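Local coordinates for adenylate kinase (PDB 3UMF), which catalyses the reversible transfer of a phosphoryl group between adenine nucleotides, interconverting ATP and AMP with two molecules of ADP, at residues Glu47-Lys52 with Asp205-Glu210; Val88-Val93 with Gly123-Lys128. One frame throughout, in Å; residues are numbered along the deposited sequence.

Interaction 1: residues Glu47-Lys52 with Asp205-Glu210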
ATOM      1  N   GLU A  47       9.305   0.469   6.035  1.00 33.77           N
ATOM      2  CA  GLU A  47       9.872   0.464   7.381  1.00 35.34           C
ATOM      3  C   GLU A  47      10.870   1.597   7.546  1.00 30.73           C
ATOM      4  O   GLU A  47      10.881   2.285   8.565  1.00 30.40           O
ATOM      5  CB  GLU A  47      10.570  -0.869   7.664  1.00 40.74           C
ATOM      6  CG  GLU A  47       9.632  -2.046   7.828  1.00 56.53           C
ATOM      7  CD  GLU A  47      10.377  -3.362   7.940  1.00 70.20           C
ATOM      8  OE1 GLU A  47      11.628  -3.339   7.951  1.00 71.28           O
ATOM      9  OE2 GLU A  47       9.716  -4.419   8.011  1.00 74.56           O
ATOM     10  N   LYS A  48      11.708   1.785   6.532  1.00 29.00           N
ATOM     11  CA  LYS A  48      12.746   2.805   6.583  1.00 32.92           C
ATOM     12  C   LYS A  48      12.152   4.209   6.522  1.00 31.89           C
ATOM     13  O   LYS A  48      12.654   5.125   7.170  1.00 33.19           O
ATOM     14  CB  LYS A  48      13.769   2.579   5.466  1.00 32.44           C
ATOM     15  CG  LYS A  48      14.339   1.165   5.459  1.00 40.67           C
ATOM     16  CD  LYS A  48      15.839   1.156   5.268  1.00 52.90           C
ATOM     17  CE  LYS A  48      16.233   1.738   3.929  1.00 52.66           C
ATOM     18  NZ  LYS A  48      17.701   1.960   3.866  1.00 61.56           N
ATOM     19  N   LEU A  49      11.074   4.371   5.759  1.00 30.55           N
ATOM     20  CA  LEU A  49      10.379   5.657   5.678  1.00 31.03           C
ATOM     21  C   LEU A  49       9.765   6.047   7.019  1.00 30.64           C
ATOM     22  O   LEU A  49       9.885   7.190   7.459  1.00 31.49           O
ATOM     23  CB  LEU A  49       9.288   5.613   4.607  1.00 30.59           C
ATOM     24  CG  LEU A  49       9.752   5.653   3.150  1.00 31.51           C
ATOM     25  CD1 LEU A  49       8.565   5.465   2.219  1.00 36.60           C
ATOM     26  CD2 LEU A  49      10.464   6.966   2.853  1.00 24.88           C
ATOM     27  N   VAL A  50       9.103   5.090   7.662  1.00 32.70           N
ATOM     28  CA  VAL A  50       8.500   5.316   8.970  1.00 40.52           C
ATOM     29  C   VAL A  50       9.571   5.650  10.001  1.00 43.90           C
ATOM     30  O   VAL A  50       9.368   6.499  10.867  1.00 46.02           O
ATOM     31  CB  VAL A  50       7.685   4.087   9.431  1.00 44.15           C
ATOM     32  CG1 VAL A  50       7.262   4.227  10.886  1.00 49.63           C
ATOM     33  CG2 VAL A  50       6.470   3.898   8.540  1.00 39.34           C
ATOM     34  N   GLN A  51      10.719   4.992   9.897  1.00 42.92           N
ATOM     35  CA  GLN A  51      11.817   5.241  10.821  1.00 46.77           C
ATOM     36  C   GLN A  51      12.393   6.646  10.646  1.00 46.62           C
ATOM     37  O   GLN A  51      12.629   7.351  11.626  1.00 44.06           O
ATOM     38  CB  GLN A  51      12.915   4.188  10.655  1.00 49.00           C
ATOM     39  CG  GLN A  51      14.026   4.289  11.687  1.00 55.77           C
ATOM     40  CD  GLN A  51      15.144   3.292  11.448  1.00 59.01           C
ATOM     41  OE1 GLN A  51      15.311   2.336  12.205  1.00 62.23           O
ATOM     42  NE2 GLN A  51      15.923   3.519  10.396  1.00 56.81           N
ATOM     43  N   LYS A  52      12.606   7.058   9.399  1.00 34.24           N
ATOM     44  CA  LYS A  52      13.176   8.374   9.123  1.00 39.34           C
ATOM     45  C   LYS A  52      12.174   9.510   9.333  1.00 40.84           C
ATOM     46  O   LYS A  52      12.504  10.525   9.946  1.00 43.18           O
ATOM     47  CB  LYS A  52      13.734   8.434   7.689  1.00 35.40           C
ATOM     48  CG  LYS A  52      14.344   9.785   7.302  1.00 37.64           C
ATOM     49  CD  LYS A  52      14.734   9.825   5.828  1.00 47.75           C
ATOM     50  CE  LYS A  52      15.433  11.130   5.458  1.00 51.69           C
ATOM     51  NZ  LYS A  52      16.828  11.187   5.976  1.00 59.12           N
ATOM     52  N   ASP A 205      17.231   6.355  -1.089  1.00 24.16           N
ATOM     53  CA  ASP A 205      17.693   7.702  -1.420  1.00 30.54           C
ATOM     54  C   ASP A 205      16.853   8.328  -2.538  1.00 26.30           C
ATOM     55  O   ASP A 205      16.495   9.506  -2.470  1.00 26.15           O
ATOM     56  CB  ASP A 205      19.172   7.689  -1.818  1.00 35.54           C
ATOM     57  CG  ASP A 205      20.099   7.407  -0.640  1.00 43.04           C
ATOM     58  OD1 ASP A 205      19.685   7.617   0.521  1.00 41.64           O
ATOM     59  OD2 ASP A 205      21.250   6.986  -0.879  1.00 44.04           O
ATOM     60  N   LYS A 206      16.538   7.537  -3.561  1.00 24.92           N
ATOM     61  CA  LYS A 206      15.718   8.020  -4.675  1.00 26.57           C
ATOM     62  C   LYS A 206      14.295   8.360  -4.229  1.00 25.85           C
ATOM     63  O   LYS A 206      13.744   9.386  -4.632  1.00 24.91           O
ATOM     64  CB  LYS A 206      15.690   6.997  -5.814  1.00 28.54           C
ATOM     65  CG  LYS A 206      14.914   7.449  -7.047  1.00 29.89           C
ATOM     66  CD  LYS A 206      15.471   8.747  -7.618  1.00 36.62           C
ATOM     67  CE  LYS A 206      14.836   9.076  -8.967  1.00 39.41           C
ATOM     68  NZ  LYS A 206      15.262  10.407  -9.484  1.00 37.31           N
ATOM     69  N   VAL A 207      13.710   7.504  -3.394  1.00 25.29           N
ATOM     70  CA  VAL A 207      12.374   7.747  -2.857  1.00 28.39           C
ATOM     71  C   VAL A 207      12.312   9.071  -2.104  1.00 27.49           C
ATOM     72  O   VAL A 207      11.382   9.858  -2.286  1.00 23.86           O
ATOM     73  CB  VAL A 207      11.918   6.609  -1.912  1.00 31.18           C
ATOM     74  CG1 VAL A 207      10.656   7.005  -1.169  1.00 43.25           C
ATOM     75  CG2 VAL A 207      11.691   5.332  -2.692  1.00 29.93           C
ATOM     76  N   ASN A 208      13.309   9.319  -1.262  1.00 27.62           N
ATOM     77  CA  ASN A 208      13.360  10.560  -0.495  1.00 28.85           C
ATOM     78  C   ASN A 208      13.544  11.783  -1.383  1.00 28.79           C
ATOM     79  O   ASN A 208      13.027  12.856  -1.080  1.00 27.05           O
ATOM     80  CB  ASN A 208      14.461  10.497   0.568  1.00 37.35           C
ATOM     81  CG  ASN A 208      14.171   9.465   1.639  1.00 45.07           C
ATOM     82  OD1 ASN A 208      13.023   9.067   1.839  1.00 45.24           O
ATOM     83  ND2 ASN A 208      15.211   9.030   2.338  1.00 50.04           N
ATOM     84  N   HIS A 209      14.283  11.616  -2.477  1.00 30.64           N
ATOM     85  CA  HIS A 209      14.493  12.696  -3.435  1.00 33.37           C
ATOM     86  C   HIS A 209      13.184  13.056  -4.132  1.00 34.29           C
ATOM     87  O   HIS A 209      12.867  14.230  -4.315  1.00 31.98           O
ATOM     88  CB  HIS A 209      15.552  12.298  -4.468  1.00 32.18           C
ATOM     89  CG  HIS A 209      15.860  13.372  -5.465  1.00 35.66           C
ATOM     90  ND1 HIS A 209      15.272  13.420  -6.711  1.00 36.69           N
ATOM     91  CD2 HIS A 209      16.692  14.437  -5.401  1.00 41.26           C
ATOM     92  CE1 HIS A 209      15.730  14.469  -7.371  1.00 33.11           C
ATOM     93  NE2 HIS A 209      16.593  15.103  -6.598  1.00 43.66           N
ATOM     94  N   GLU A 210      12.419  12.037  -4.504  1.00 30.61           N
ATOM     95  CA  GLU A 210      11.150  12.252  -5.190  1.00 27.00           C
ATOM     96  C   GLU A 210      10.068  12.797  -4.256  1.00 27.63           C
ATOM     97  O   GLU A 210       9.279  13.652  -4.653  1.00 27.92           O
ATOM     98  CB  GLU A 210      10.690  10.963  -5.876  1.00 25.90           C
ATOM     99  CG  GLU A 210      11.625  10.498  -6.979  1.00 21.35           C
ATOM    100  CD  GLU A 210      11.827  11.555  -8.047  1.00 36.83           C
ATOM    101  OE1 GLU A 210      10.817  12.095  -8.546  1.00 35.31           O
ATOM    102  OE2 GLU A 210      12.992  11.854  -8.388  1.00 42.60           O
TER
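Leu-49 meets Val-207 and Asn-208 where two helices pack on the five-stranded parallel sheet of the Rossmann-like adenylate kinase core: helix 42-53, which follows the P-loop, and the late helix 200-212. Their local axes stay 11.5 Å apart and cross at -57°, and the contact between the segments is made by side chains. The close part lies on the sheet side. Leu-49 turns one branch to both partners: CD2 lies 4.0 Å from Val-207 CG1, an apolar contact, and 3.5 Å from Asn-208 OD1. Inward, Leu-49 also touches Leu-112 of strand 110-114, and Val-207 touches Ile-194 of strand 191-195; Leu-49 further touches Phe-204 and Leu-211 of helix 200-212. The outer part faces solvent. Asn-208, with CG beside its backbone N (chi1 -66°), points its amide between Leu-49 and Lys-52 without a hydrogen bond to either. The exposed Lys-52 crosses the amide with its aliphatic chain, CD lying 3.6 Å from Asn-208 ND2. On the far flank of helix 200-212, Glu-210 OE2 accepts from Lys-206 NZ (2.9 Å) and from His-209 ND1 (3.2 Å), the two donors reaching it from opposite faces of the carboxylate plane.

Interaction 2: residues Val88-Val93 with Gly123-Lys128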
ATOM      1  N   VAL A  88     -13.965  -9.664   2.401  1.00 43.65           N
ATOM      2  CA  VAL A  88     -14.322  -8.525   3.234  1.00 44.70           C
ATOM      3  C   VAL A  88     -14.649  -7.341   2.331  1.00 43.66           C
ATOM      4  O   VAL A  88     -13.837  -6.965   1.485  1.00 41.47           O
ATOM      5  CB  VAL A  88     -13.178  -8.153   4.190  1.00 45.64           C
ATOM      6  CG1 VAL A  88     -13.616  -7.038   5.133  1.00 43.95           C
ATOM      7  CG2 VAL A  88     -12.737  -9.377   4.979  1.00 45.99           C
ATOM      8  N   PRO A  89     -15.852  -6.761   2.492  1.00 46.62           N
ATOM      9  CA  PRO A  89     -16.264  -5.638   1.641  1.00 51.14           C
ATOM     10  C   PRO A  89     -15.314  -4.447   1.754  1.00 47.03           C
ATOM     11  O   PRO A  89     -14.719  -4.234   2.813  1.00 41.32           O
ATOM     12  CB  PRO A  89     -17.641  -5.265   2.198  1.00 54.53           C
ATOM     13  CG  PRO A  89     -18.142  -6.517   2.829  1.00 53.84           C
ATOM     14  CD  PRO A  89     -16.927  -7.184   3.406  1.00 48.75           C
ATOM     15  N   LEU A  90     -15.173  -3.694   0.669  1.00 48.23           N
ATOM     16  CA  LEU A  90     -14.302  -2.522   0.646  1.00 48.78           C
ATOM     17  C   LEU A  90     -14.746  -1.485   1.676  1.00 42.92           C
ATOM     18  O   LEU A  90     -13.917  -0.813   2.289  1.00 37.69           O
ATOM     19  CB  LEU A  90     -14.283  -1.911  -0.758  1.00 56.96           C
ATOM     20  CG  LEU A  90     -13.611  -0.549  -0.952  1.00 58.27           C
ATOM     21  CD1 LEU A  90     -12.138  -0.604  -0.574  1.00 59.58           C
ATOM     22  CD2 LEU A  90     -13.778  -0.081  -2.388  1.00 60.67           C
ATOM     23  N   GLU A  91     -16.058  -1.378   1.869  1.00 40.28           N
ATOM     24  CA  GLU A  91     -16.638  -0.433   2.817  1.00 44.74           C
ATOM     25  C   GLU A  91     -16.129  -0.663   4.243  1.00 43.63           C
ATOM     26  O   GLU A  91     -15.921   0.291   4.996  1.00 42.93           O
ATOM     27  CB  GLU A  91     -18.170  -0.511   2.785  1.00 58.07           C
ATOM     28  CG  GLU A  91     -18.812   0.074   1.530  1.00 74.44           C
ATOM     29  CD  GLU A  91     -18.586  -0.775   0.289  1.00 85.01           C
ATOM     30  OE1 GLU A  91     -18.382  -2.001   0.426  1.00 83.96           O
ATOM     31  OE2 GLU A  91     -18.606  -0.215  -0.829  1.00 90.23           O
ATOM     32  N   VAL A  92     -15.933  -1.927   4.609  1.00 44.88           N
ATOM     33  CA  VAL A  92     -15.431  -2.272   5.937  1.00 46.38           C
ATOM     34  C   VAL A  92     -13.986  -1.808   6.127  1.00 40.57           C
ATOM     35  O   VAL A  92     -13.651  -1.198   7.144  1.00 41.18           O
ATOM     36  CB  VAL A  92     -15.522  -3.789   6.206  1.00 50.86           C
ATOM     37  CG1 VAL A  92     -14.918  -4.125   7.559  1.00 51.07           C
ATOM     38  CG2 VAL A  92     -16.969  -4.258   6.132  1.00 52.42           C
ATOM     39  N   VAL A  93     -13.137  -2.100   5.146  1.00 33.61           N
ATOM     40  CA  VAL A  93     -11.739  -1.688   5.189  1.00 35.13           C
ATOM     41  C   VAL A  93     -11.631  -0.167   5.204  1.00 38.39           C
ATOM     42  O   VAL A  93     -10.830   0.406   5.945  1.00 38.19           O
ATOM     43  CB  VAL A  93     -10.958  -2.240   3.974  1.00 39.78           C
ATOM     44  CG1 VAL A  93      -9.563  -1.633   3.906  1.00 41.97           C
ATOM     45  CG2 VAL A  93     -10.883  -3.759   4.036  1.00 40.55           C
ATOM     46  N   GLY A 123      -9.232   3.246  -4.759  1.00 35.53           N
ATOM     47  CA  GLY A 123      -8.590   4.547  -4.766  1.00 37.58           C
ATOM     48  C   GLY A 123      -9.574   5.701  -4.786  1.00 39.12           C
ATOM     49  O   GLY A 123      -9.495   6.613  -3.959  1.00 37.45           O
ATOM     50  N   ILE A 124     -10.505   5.660  -5.732  1.00 37.84           N
ATOM     51  CA  ILE A 124     -11.489   6.725  -5.893  1.00 39.89           C
ATOM     52  C   ILE A 124     -12.398   6.862  -4.669  1.00 38.59           C
ATOM     53  O   ILE A 124     -12.617   7.971  -4.177  1.00 39.99           O
ATOM     54  CB  ILE A 124     -12.332   6.521  -7.176  1.00 39.17           C
ATOM     55  CG1 ILE A 124     -11.454   6.721  -8.417  1.00 37.79           C
ATOM     56  CG2 ILE A 124     -13.512   7.481  -7.208  1.00 42.19           C
ATOM     57  CD1 ILE A 124     -12.087   6.234  -9.702  1.00 42.01           C
ATOM     58  N   LYS A 125     -12.915   5.741  -4.172  1.00 33.38           N
ATOM     59  CA  LYS A 125     -13.775   5.768  -2.988  1.00 42.58           C
ATOM     60  C   LYS A 125     -13.038   6.270  -1.748  1.00 39.03           C
ATOM     61  O   LYS A 125     -13.637   6.924  -0.899  1.00 43.05           O
ATOM     62  CB  LYS A 125     -14.384   4.389  -2.717  1.00 46.93           C
ATOM     63  CG  LYS A 125     -15.345   3.908  -3.788  1.00 61.15           C
ATOM     64  CD  LYS A 125     -15.969   2.580  -3.399  1.00 68.89           C
ATOM     65  CE  LYS A 125     -16.385   1.782  -4.622  1.00 75.38           C
ATOM     66  NZ  LYS A 125     -16.885   0.428  -4.255  1.00 77.24           N
ATOM     67  N   PHE A 126     -11.749   5.959  -1.643  1.00 32.75           N
ATOM     68  CA  PHE A 126     -10.948   6.437  -0.519  1.00 35.69           C
ATOM     69  C   PHE A 126     -10.877   7.952  -0.542  1.00 31.32           C
ATOM     70  O   PHE A 126     -11.119   8.614   0.467  1.00 38.43           O
ATOM     71  CB  PHE A 126      -9.530   5.855  -0.559  1.00 36.40           C
ATOM     72  CG  PHE A 126      -8.650   6.316   0.576  1.00 35.75           C
ATOM     73  CD1 PHE A 126      -7.942   7.508   0.493  1.00 29.76           C
ATOM     74  CD2 PHE A 126      -8.531   5.556   1.727  1.00 38.05           C
ATOM     75  CE1 PHE A 126      -7.138   7.932   1.539  1.00 35.30           C
ATOM     76  CE2 PHE A 126      -7.726   5.975   2.775  1.00 37.69           C
ATOM     77  CZ  PHE A 126      -7.030   7.164   2.679  1.00 35.24           C
ATOM     78  N   GLU A 127     -10.540   8.499  -1.703  1.00 31.19           N
ATOM     79  CA  GLU A 127     -10.396   9.940  -1.853  1.00 38.72           C
ATOM     80  C   GLU A 127     -11.727  10.666  -1.660  1.00 38.68           C
ATOM     81  O   GLU A 127     -11.749  11.823  -1.247  1.00 41.14           O
ATOM     82  CB  GLU A 127      -9.774  10.277  -3.210  1.00 36.73           C
ATOM     83  CG  GLU A 127      -8.410   9.640  -3.420  1.00 36.92           C
ATOM     84  CD  GLU A 127      -7.779  10.022  -4.742  1.00 48.55           C
ATOM     85  OE1 GLU A 127      -8.222   9.500  -5.787  1.00 50.42           O
ATOM     86  OE2 GLU A 127      -6.837  10.841  -4.736  1.00 55.30           O
ATOM     87  N   LYS A 128     -12.832   9.983  -1.944  1.00 42.22           N
ATOM     88  CA  LYS A 128     -14.158  10.560  -1.736  1.00 52.33           C
ATOM     89  C   LYS A 128     -14.547  10.523  -0.263  1.00 54.63           C
ATOM     90  O   LYS A 128     -14.865  11.551   0.334  1.00 57.89           O
ATOM     91  CB  LYS A 128     -15.213   9.815  -2.564  1.00 53.03           C
ATOM     92  CG  LYS A 128     -16.644  10.297  -2.326  1.00 65.53           C
ATOM     93  CD  LYS A 128     -17.688   9.395  -2.990  1.00 74.19           C
ATOM     94  CE  LYS A 128     -18.179   8.304  -2.045  1.00 79.90           C
ATOM     95  NZ  LYS A 128     -17.817   6.938  -2.520  1.00 81.39           N
TER
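Lys-125 NZ faces Glu-91 OE2 at 3.9 Å, a long salt bridge that is the only polar link between the two segments. No hydrogen bond accompanies it, and the other carboxylate oxygen stands farther back, with Glu-91 OE1 5.5 Å from Lys-125 NZ. The attraction is therefore probably electrostatic and weakly directional, at a surface position where solvent could compete for both charges. Glu-91 reaches the ammonium by folding back: its chain bends at the second torsion (chi2 71°) and carries the carboxylate toward the neighbouring helix, although the CB bond does not aim there. Lys-125 instead stretches out beyond CG, crossing the gap with its full length.

That extended chain makes the closer contact on the way. Leu-90 lays a single branch against it, CD2 lying 3.6 Å from Lys-125 CD and 3.9 Å from Lys-125 CE. The same methyl is 3.7 Å from Lys-125 NZ, so one flank of the ammonium group rests against hydrocarbon while Glu-91 approaches its end. With CG anti to the backbone N (chi1 171°), Leu-90 projects from the first turn of helix 90-104, directly after the N-cap residue Pro-89. The contact thus joins the start of that helix to helix 120-129, which lies in the beta-alpha-beta crossover between parallel strands 110-114 and 135-140 of the kinase core. Deeper between the same helices, Phe-126 packs on Leu-94, Leu-97 and Met-101 and sets its ring edge-to-face with Phe-33 of strand 30-35. On its other side, segment 88-93 leans on helix 73-84, where Val-88 and Val-92 touch Leu-78 and Pro-89 touches Met-81.

How the interactions relate
Both interactions join pairs of helices of the same alpha/beta core, but they share no element and lie on opposite sides of the chain's centre, their own centres 26 Å apart. In sequence, both segments of interaction 2 fall between the two segments of interaction 1. Interaction 1 is partly buried: two of its touching residues are buried against the sheet, and no salt bridge or hydrogen bond joins its segments, though Lys-48 makes a weak, long ion pair with Asp-201 and a cation-pi contact with Phe-204 nearby. Interaction 2 is a surface contact with no buried touching residue; a lysine chain does the packing and a long ion pair crosses the gap, while the aromatic packing of helix 120-129 lies beneath.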